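Local coordinates for polyphosphate kinase (Porphyromonas gingivalis, PDB 2O8R), which probably catalyses the reversible transfer of the terminal phosphate of ATP to a growing chain of inorganic polyphosphate, at residues A[148-153]-A[283-288]. The protein carries 3 engineered substitutions. Sequence-based numbering, arbitrary orientation.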
loop_
_atom_site.group_PDB
_atom_site.type_symbol
_atom_site.label_atom_id
_atom_site.label_comp_id
_atom_site.label_asym_id
_atom_site.label_seq_id
_atom_site.Cartn_x
_atom_site.Cartn_y
_atom_site.Cartn_z
ATOM N N LEU A 148 5.170 16.953 -29.915
ATOM C CA LEU A 148 5.397 18.208 -29.245
ATOM C C LEU A 148 5.295 19.351 -30.243
ATOM O O LEU A 148 6.194 19.547 -31.058
ATOM C CB LEU A 148 6.783 18.201 -28.614
ATOM C CG LEU A 148 7.019 17.225 -27.466
ATOM C CD1 LEU A 148 8.491 17.273 -27.094
ATOM C CD2 LEU A 148 6.116 17.564 -26.261
ATOM N N LEU A 149 4.190 20.087 -30.197
ATOM C CA LEU A 149 4.064 21.324 -30.957
ATOM C C LEU A 149 3.924 22.455 -29.944
ATOM O O LEU A 149 2.813 22.844 -29.588
ATOM C CB LEU A 149 2.877 21.264 -31.924
ATOM C CG LEU A 149 3.130 20.716 -33.336
ATOM C CD1 LEU A 149 3.670 19.287 -33.339
ATOM C CD2 LEU A 149 1.867 20.788 -34.184
ATOM N N PRO A 150 5.072 22.994 -29.496
ATOM C CA PRO A 150 5.304 23.778 -28.276
ATOM C C PRO A 150 4.308 24.899 -27.996
ATOM O O PRO A 150 3.701 24.939 -26.923
ATOM C CB PRO A 150 6.712 24.362 -28.491
ATOM C CG PRO A 150 7.019 24.150 -29.946
ATOM C CD PRO A 150 6.306 22.880 -30.286
ATOM N N SER A 151 4.140 25.798 -28.953
ATOM C CA SER A 151 3.258 26.932 -28.758
ATOM C C SER A 151 1.803 26.514 -28.909
ATOM O O SER A 151 0.904 27.160 -28.371
ATOM C CB SER A 151 3.594 28.021 -29.769
ATOM O OG SER A 151 3.590 27.486 -31.080
ATOM N N LYS A 152 1.581 25.421 -29.632
ATOM C CA LYS A 152 0.234 25.014 -30.014
ATOM C C LYS A 152 -0.464 24.160 -28.952
ATOM O O LYS A 152 -1.598 24.452 -28.565
ATOM C CB LYS A 152 0.261 24.300 -31.368
ATOM C CG LYS A 152 1.068 25.027 -32.452
ATOM C CD LYS A 152 0.826 24.393 -33.814
ATOM C CE LYS A 152 1.772 24.922 -34.881
ATOM N NZ LYS A 152 1.534 24.250 -36.195
ATOM N N VAL A 153 0.210 23.110 -28.488
ATOM C CA VAL A 153 -0.335 22.236 -27.442
ATOM C C VAL A 153 0.635 22.189 -26.270
ATOM O O VAL A 153 1.833 22.011 -26.463
ATOM C CB VAL A 153 -0.705 20.798 -27.978
ATOM C CG1 VAL A 153 0.124 20.428 -29.183
ATOM C CG2 VAL A 153 -0.584 19.709 -26.891
ATOM N N ILE A 283 12.182 21.226 -25.732
ATOM C CA ILE A 283 11.337 20.982 -24.564
ATOM C C ILE A 283 11.409 22.186 -23.624
ATOM O O ILE A 283 10.530 22.386 -22.785
ATOM C CB ILE A 283 11.678 19.686 -23.808
ATOM C CG1 ILE A 283 12.500 18.731 -24.672
ATOM C CG2 ILE A 283 10.394 19.018 -23.344
ATOM C CD1 ILE A 283 13.389 17.795 -23.873
ATOM N N CYS A 284 12.455 22.992 -23.780
ATOM C CA CYS A 284 12.544 24.272 -23.085
ATOM C C CYS A 284 11.637 25.309 -23.758
ATOM O O CYS A 284 11.279 26.324 -23.152
ATOM C CB CYS A 284 13.994 24.761 -23.043
ATOM S SG CYS A 284 14.229 26.436 -22.386
ATOM N N SER A 285 11.258 25.032 -25.007
ATOM C CA SER A 285 10.314 25.863 -25.758
ATOM C C SER A 285 8.941 25.934 -25.073
ATOM O O SER A 285 8.146 26.837 -25.352
ATOM C CB SER A 285 10.167 25.330 -27.188
ATOM O OG SER A 285 9.634 26.308 -28.064
ATOM N N SER A 286 8.681 24.985 -24.173
ATOM C CA SER A 286 7.433 24.931 -23.413
ATOM C C SER A 286 7.644 25.068 -21.897
ATOM O O SER A 286 6.671 25.170 -21.144
ATOM C CB SER A 286 6.687 23.627 -23.714
ATOM O OG SER A 286 6.623 23.380 -25.108
ATOM N N CYS A 287 8.905 25.081 -21.458
ATOM C CA CYS A 287 9.233 25.028 -20.023
ATOM C C CYS A 287 9.966 26.239 -19.431
ATOM O O CYS A 287 10.062 26.355 -18.205
ATOM C CB CYS A 287 10.022 23.756 -19.703
ATOM S SG CYS A 287 9.033 22.404 -19.030
ATOM N N ASP A 288 10.479 27.119 -20.295
ATOM C CA ASP A 288 11.227 28.327 -19.889
ATOM C C ASP A 288 12.442 28.011 -19.006
ATOM O O ASP A 288 12.721 28.725 -18.039
ATOM C CB ASP A 288 10.318 29.351 -19.177
ATOM C CG ASP A 288 8.947 29.492 -19.826
ATOM O OD1 ASP A 288 8.831 29.298 -21.056
ATOM O OD2 ASP A 288 7.982 29.808 -19.094
#
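P150 and S286 bring two turns of backbone together, their CA atoms 5.4 Å apart. The turn at 150-152 has helical backbone angles and is closed by L149 O, which accepts from both K152 N, at 2.9 Å, and V153 N. P150 suits its first position: the ring holds phi at -47°, and the missing N-H costs nothing, because the donors closing the turn are K152 N and V153 N. Its CB meets both serines, at 3.5 Å from S285 OG and 3.5 Å from S286 OG, while the ring's CG lies farther from S285 OG. S286 OG also touches P150 CA. Both serine CB atoms point toward P150, and differing chi1 rotations, -161° in S285 and -47° in S286, leave both hydroxyls on its CB. Small side chains let the turns approach, and the contact is van der Waals packing of two hydroxyl oxygens, and of S285 CB, on carbons of the proline ring at the surface. Nearby, L149, K152 and V153 pack against the second subunit. P150 follows strand 146-147, whereas S285 and S286 follow helix 277-283; the contact thus joins the loop leaving one edge strand of the middle-domain sheet to the loop leading into the other, 294-297.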